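Local coordinates for protein chloramphenicol acetyltransferase (Bacteroides thetaiotaomicron, PDB 2I9D) that probably transfers an acetyl group to chloramphenicol, and assembles as a trimer, at residues Leu57-Arg71 and Val80-Ile92. Residues are numbered along the deposited sequence; the frame is centred on the assembly and turned at random.
Sequences LYAVLRAANEIPEFR and VVLYDTIDMLSPI
Asn-65, in the last turn of helix 52-66, reads both backbone polar groups of Ile-86: OD1 takes the Ile-86 N-H at 2.9 Å, and ND2 gives a nearly straight bond (171°) to Ile-86 O, which lies in the amide plane. An amide suits this place because its C=O and N-H match the N-H and C=O of one residue in the connection between strands 80-83 and 87-93. The second hydrogen of ND2 goes to Leu-61 O, 2.8 Å away and one turn back, so three bonds fix the rotation of the amide. Arg-71, with several N-H groups, is suited instead to join two carbonyls: NE meets Asn-65 O in the guanidinium plane at 2.9 Å, while NH1 reaches Tyr-83 O at 3.3 Å. A bend at chi3 (-103°) sandwiches the guanidinium between Pro-68 CA on one face and Asp-84 O on the other. The Arg-71 backbone O also accepts from Tyr-83 N, a link between strand 80-83 and the lead-in to its antiparallel neighbour 72-74.

Before this corner, helix 57-66 lies over strand 87-92, part of the mixed sheet of the chloramphenicol acetyltransferase fold, axes at 138°. Leu-57 and Leu-61, one turn apart, offer branched methyls to the flexible selenomethionine Met-88, which, bent at chi2 and chi3, puts CE 3.5 Å from Leu-57 CD1 and also against Val-60 CG1, while Leu-61 CD2 packs on Met-88 CB. Further along, the aliphatic part of Arg-71 lies across Ile-86 CG1, and Leu-82 CD1 touches Arg-71 CB.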
loop_
_atom_site.group_PDB
_atom_site.type_symbol
_atom_site.label_atom_id
_atom_site.label_comp_id
_atom_site.label_asym_id
_atom_site.label_seq_id
_atom_site.Cartn_x
_atom_site.Cartn_y
_atom_site.Cartn_z
ATOM N N LEU A 57 1.542 20.792 -4.299
ATOM C CA LEU A 57 2.186 20.847 -2.995
ATOM C C LEU A 57 1.382 21.766 -2.075
ATOM O O LEU A 57 1.106 21.432 -0.901
ATOM C CB LEU A 57 3.650 21.301 -3.114
ATOM C CG LEU A 57 4.551 21.038 -1.897
ATOM C CD1 LEU A 57 4.815 19.532 -1.780
ATOM C CD2 LEU A 57 5.908 21.799 -1.984
ATOM N N TYR A 58 0.988 22.913 -2.615
ATOM C CA TYR A 58 0.142 23.835 -1.875
ATOM C C TYR A 58 -1.207 23.211 -1.495
ATOM O O TYR A 58 -1.642 23.310 -0.334
ATOM C CB TYR A 58 -0.090 25.129 -2.670
ATOM C CG TYR A 58 -0.993 26.079 -1.932
ATOM C CD1 TYR A 58 -0.546 26.724 -0.789
ATOM C CD2 TYR A 58 -2.305 26.286 -2.335
ATOM C CE1 TYR A 58 -1.362 27.588 -0.077
ATOM C CE2 TYR A 58 -3.143 27.163 -1.626
ATOM C CZ TYR A 58 -2.651 27.802 -0.489
ATOM O OH TYR A 58 -3.437 28.674 0.236
ATOM N N ALA A 59 -1.860 22.592 -2.484
ATOM C CA ALA A 59 -3.166 21.945 -2.285
ATOM C C ALA A 59 -3.121 20.975 -1.118
ATOM O O ALA A 59 -4.012 20.977 -0.262
ATOM C CB ALA A 59 -3.617 21.235 -3.559
ATOM N N VAL A 60 -2.072 20.150 -1.084
ATOM C CA VAL A 60 -1.919 19.145 -0.045
ATOM C C VAL A 60 -1.655 19.820 1.313
ATOM O O VAL A 60 -2.256 19.441 2.332
ATOM C CB VAL A 60 -0.790 18.123 -0.417
ATOM C CG1 VAL A 60 -0.293 17.341 0.825
ATOM C CG2 VAL A 60 -1.253 17.180 -1.502
ATOM N N LEU A 61 -0.756 20.808 1.318
ATOM C CA LEU A 61 -0.353 21.489 2.566
ATOM C C LEU A 61 -1.538 22.258 3.185
ATOM O O LEU A 61 -1.740 22.235 4.421
ATOM C CB LEU A 61 0.843 22.425 2.337
ATOM C CG LEU A 61 1.499 23.059 3.573
ATOM C CD1 LEU A 61 2.009 22.001 4.548
ATOM C CD2 LEU A 61 2.614 23.967 3.163
ATOM N N ARG A 62 -2.314 22.905 2.313
ATOM C CA ARG A 62 -3.504 23.639 2.710
ATOM C C ARG A 62 -4.572 22.732 3.305
ATOM O O ARG A 62 -5.149 23.072 4.330
ATOM C CB ARG A 62 -4.072 24.447 1.539
ATOM C CG ARG A 62 -5.336 25.270 1.908
ATOM C CD ARG A 62 -5.550 26.456 0.972
ATOM N NE ARG A 62 -6.876 27.052 1.131
ATOM C CZ ARG A 62 -7.329 28.080 0.411
ATOM N NH1 ARG A 62 -6.553 28.639 -0.525
ATOM N NH2 ARG A 62 -8.562 28.549 0.620
ATOM N N ALA A 63 -4.830 21.583 2.682
ATOM C CA ALA A 63 -5.787 20.605 3.236
ATOM C C ALA A 63 -5.410 20.095 4.637
ATOM O O ALA A 63 -6.279 19.879 5.488
ATOM C CB ALA A 63 -5.990 19.442 2.264
ATOM N N ALA A 64 -4.110 19.924 4.878
ATOM C CA ALA A 64 -3.602 19.412 6.161
ATOM C C ALA A 64 -3.765 20.469 7.254
ATOM O O ALA A 64 -4.047 20.163 8.423
ATOM C CB ALA A 64 -2.143 19.005 6.025
ATOM N N ASN A 65 -3.567 21.720 6.863
ATOM C CA ASN A 65 -3.797 22.830 7.761
ATOM C C ASN A 65 -5.279 23.018 8.055
ATOM O O ASN A 65 -5.643 23.253 9.220
ATOM C CB ASN A 65 -3.163 24.089 7.197
ATOM C CG ASN A 65 -1.694 24.180 7.543
ATOM O OD1 ASN A 65 -1.345 24.538 8.661
ATOM N ND2 ASN A 65 -0.827 23.835 6.595
ATOM N N GLU A 66 -6.125 22.836 7.030
ATOM C CA GLU A 66 -7.565 23.128 7.159
ATOM C C GLU A 66 -8.407 22.068 7.839
ATOM O O GLU A 66 -9.496 22.379 8.301
ATOM C CB GLU A 66 -8.194 23.573 5.832
ATOM C CG GLU A 66 -7.744 24.964 5.418
ATOM C CD GLU A 66 -8.427 25.488 4.150
ATOM O OE1 GLU A 66 -9.310 24.795 3.595
ATOM O OE2 GLU A 66 -8.077 26.605 3.710
ATOM N N ILE A 67 -7.885 20.843 7.937
ATOM C CA ILE A 67 -8.565 19.748 8.628
ATOM C C ILE A 67 -7.776 19.443 9.900
ATOM O O ILE A 67 -6.687 18.872 9.824
ATOM C CB ILE A 67 -8.714 18.484 7.713
ATOM C CG1 ILE A 67 -9.449 18.849 6.423
ATOM C CG2 ILE A 67 -9.471 17.366 8.410
ATOM C CD1 ILE A 67 -9.221 17.880 5.273
ATOM N N PRO A 68 -8.311 19.825 11.078
ATOM C CA PRO A 68 -7.465 19.864 12.276
ATOM C C PRO A 68 -6.943 18.508 12.736
ATOM O O PRO A 68 -5.965 18.453 13.472
ATOM C CB PRO A 68 -8.381 20.499 13.353
ATOM C CG PRO A 68 -9.750 20.260 12.896
ATOM C CD PRO A 68 -9.710 20.212 11.379
ATOM N N GLU A 69 -7.587 17.422 12.326
ATOM C CA GLU A 69 -7.130 16.082 12.687
ATOM C C GLU A 69 -5.733 15.786 12.124
ATOM O O GLU A 69 -5.021 14.944 12.654
ATOM C CB GLU A 69 -8.140 15.028 12.210
ATOM C CG GLU A 69 -9.393 14.901 13.104
ATOM C CD GLU A 69 -10.397 16.033 12.881
ATOM O OE1 GLU A 69 -10.254 16.812 11.930
ATOM O OE2 GLU A 69 -11.343 16.143 13.665
ATOM N N PHE A 70 -5.364 16.497 11.058
ATOM C CA PHE A 70 -4.077 16.333 10.380
ATOM C C PHE A 70 -2.957 17.164 11.013
ATOM O O PHE A 70 -1.834 17.167 10.527
ATOM C CB PHE A 70 -4.231 16.630 8.866
ATOM C CG PHE A 70 -5.025 15.564 8.122
ATOM C CD1 PHE A 70 -4.366 14.553 7.412
ATOM C CD2 PHE A 70 -6.428 15.560 8.164
ATOM C CE1 PHE A 70 -5.084 13.553 6.747
ATOM C CE2 PHE A 70 -7.166 14.570 7.510
ATOM C CZ PHE A 70 -6.494 13.557 6.797
ATOM N N ARG A 71 -3.274 17.859 12.106
ATOM C CA ARG A 71 -2.330 18.711 12.823
ATOM C C ARG A 71 -1.906 18.092 14.149
ATOM O O ARG A 71 -1.076 18.667 14.862
ATOM C CB ARG A 71 -2.950 20.098 13.050
ATOM C CG ARG A 71 -3.001 20.956 11.755
ATOM C CD ARG A 71 -3.093 22.452 12.041
ATOM N NE ARG A 71 -4.452 22.922 11.842
ATOM C CZ ARG A 71 -5.332 23.139 12.809
ATOM N NH1 ARG A 71 -4.997 22.975 14.074
ATOM N NH2 ARG A 71 -6.554 23.528 12.496
ATOM N N VAL A 80 0.393 13.902 23.254
ATOM C CA VAL A 80 -0.444 14.340 22.156
ATOM C C VAL A 80 -0.526 15.856 22.145
ATOM O O VAL A 80 -0.872 16.477 23.154
ATOM C CB VAL A 80 -1.844 13.697 22.197
ATOM C CG1 VAL A 80 -2.747 14.235 21.070
ATOM C CG2 VAL A 80 -1.715 12.182 22.137
ATOM N N VAL A 81 -0.187 16.438 20.992
ATOM C CA VAL A 81 -0.207 17.870 20.768
ATOM C C VAL A 81 -0.934 18.218 19.473
ATOM O O VAL A 81 -1.038 17.404 18.563
ATOM C CB VAL A 81 1.230 18.455 20.717
ATOM C CG1 VAL A 81 1.936 18.254 22.052
ATOM C CG2 VAL A 81 2.031 17.817 19.591
ATOM N N LEU A 82 -1.423 19.444 19.392
ATOM C CA LEU A 82 -2.051 19.943 18.188
ATOM C C LEU A 82 -1.285 21.200 17.792
ATOM O O LEU A 82 -1.255 22.137 18.560
ATOM C CB LEU A 82 -3.549 20.231 18.449
ATOM C CG LEU A 82 -4.325 21.101 17.441
ATOM C CD1 LEU A 82 -4.492 20.407 16.098
ATOM C CD2 LEU A 82 -5.704 21.557 17.973
ATOM N N TYR A 83 -0.651 21.204 16.621
ATOM C CA TYR A 83 0.094 22.373 16.115
ATOM C C TYR A 83 -0.840 23.419 15.484
ATOM O O TYR A 83 -1.795 23.059 14.809
ATOM C CB TYR A 83 1.187 21.946 15.106
ATOM C CG TYR A 83 2.418 21.324 15.747
ATOM C CD1 TYR A 83 3.567 22.087 16.020
ATOM C CD2 TYR A 83 2.427 19.984 16.108
ATOM C CE1 TYR A 83 4.715 21.483 16.633
ATOM C CE2 TYR A 83 3.538 19.393 16.716
ATOM C CZ TYR A 83 4.674 20.135 16.980
ATOM O OH TYR A 83 5.749 19.505 17.596
ATOM N N ASP A 84 -0.569 24.708 15.697
ATOM C CA ASP A 84 -1.374 25.767 15.089
ATOM C C ASP A 84 -1.257 25.635 13.585
ATOM O O ASP A 84 -2.241 25.751 12.870
ATOM C CB ASP A 84 -0.854 27.174 15.454
ATOM C CG ASP A 84 -1.092 27.572 16.940
ATOM O OD1 ASP A 84 -1.498 26.726 17.783
ATOM O OD2 ASP A 84 -0.848 28.776 17.248
ATOM N N THR A 85 -0.031 25.417 13.118
ATOM C CA THR A 85 0.291 25.480 11.698
ATOM C C THR A 85 1.229 24.315 11.312
ATOM O O THR A 85 2.102 23.904 12.099
ATOM C CB THR A 85 0.904 26.872 11.343
ATOM O OG1 THR A 85 -0.116 27.863 11.473
ATOM C CG2 THR A 85 1.438 26.936 9.937
ATOM N N ILE A 86 1.023 23.814 10.095
ATOM C CA ILE A 86 1.771 22.703 9.528
ATOM C C ILE A 86 2.529 23.201 8.303
ATOM O O ILE A 86 1.944 23.814 7.404
ATOM C CB ILE A 86 0.807 21.528 9.150
ATOM C CG1 ILE A 86 0.053 21.033 10.387
ATOM C CG2 ILE A 86 1.555 20.370 8.453
ATOM C CD1 ILE A 86 0.938 20.625 11.577
ATOM N N ASP A 87 3.834 22.972 8.292
ATOM C CA ASP A 87 4.639 23.270 7.122
ATOM C C ASP A 87 5.023 22.005 6.349
ATOM O O ASP A 87 4.692 20.882 6.756
ATOM C CB ASP A 87 5.881 24.065 7.501
ATOM C CG ASP A 87 5.544 25.429 8.093
ATOM O OD1 ASP A 87 4.593 26.107 7.625
ATOM O OD2 ASP A 87 6.254 25.832 9.027
HETATM N N MSE A 88 5.689 22.212 5.218
HETATM C CA MSE A 88 5.988 21.143 4.284
HETATM C C MSE A 88 7.479 20.825 4.263
HETATM O O MSE A 88 8.309 21.726 4.153
HETATM C CB MSE A 88 5.533 21.531 2.858
HETATM C CG MSE A 88 5.934 20.546 1.755
HETATM SE SE MSE A 88 5.032 18.760 1.920
HETATM C CE MSE A 88 3.190 19.274 1.364
ATOM N N LEU A 89 7.800 19.536 4.382
ATOM C CA LEU A 89 9.099 19.023 3.965
ATOM C C LEU A 89 8.908 18.338 2.624
ATOM O O LEU A 89 7.904 17.673 2.401
ATOM C CB LEU A 89 9.666 18.005 4.960
ATOM C CG LEU A 89 10.029 18.471 6.365
ATOM C CD1 LEU A 89 10.779 17.374 7.077
ATOM C CD2 LEU A 89 10.862 19.767 6.386
ATOM N N SER A 90 9.881 18.468 1.741
ATOM C CA SER A 90 9.826 17.757 0.510
ATOM C C SER A 90 11.240 17.492 -0.034
ATOM O O SER A 90 12.090 18.398 -0.022
ATOM C CB SER A 90 8.936 18.497 -0.535
ATOM O OG SER A 90 8.863 17.746 -1.747
ATOM N N PRO A 91 11.489 16.244 -0.507
ATOM C CA PRO A 91 12.763 15.905 -1.164
ATOM C C PRO A 91 12.868 16.441 -2.616
ATOM O O PRO A 91 12.387 15.805 -3.578
ATOM C CB PRO A 91 12.801 14.361 -1.125
ATOM C CG PRO A 91 11.365 13.921 -1.027
ATOM C CD PRO A 91 10.588 15.073 -0.375
ATOM N N ILE A 92 13.538 17.577 -2.767
ATOM C CA ILE A 92 13.759 18.173 -4.069
ATOM C C ILE A 92 14.888 17.474 -4.821
ATOM O O ILE A 92 16.021 17.399 -4.327
ATOM C CB ILE A 92 13.968 19.711 -3.956
ATOM C CG1 ILE A 92 12.798 20.327 -3.166
ATOM C CG2 ILE A 92 14.085 20.345 -5.360
ATOM C CD1 ILE A 92 11.382 20.080 -3.828
#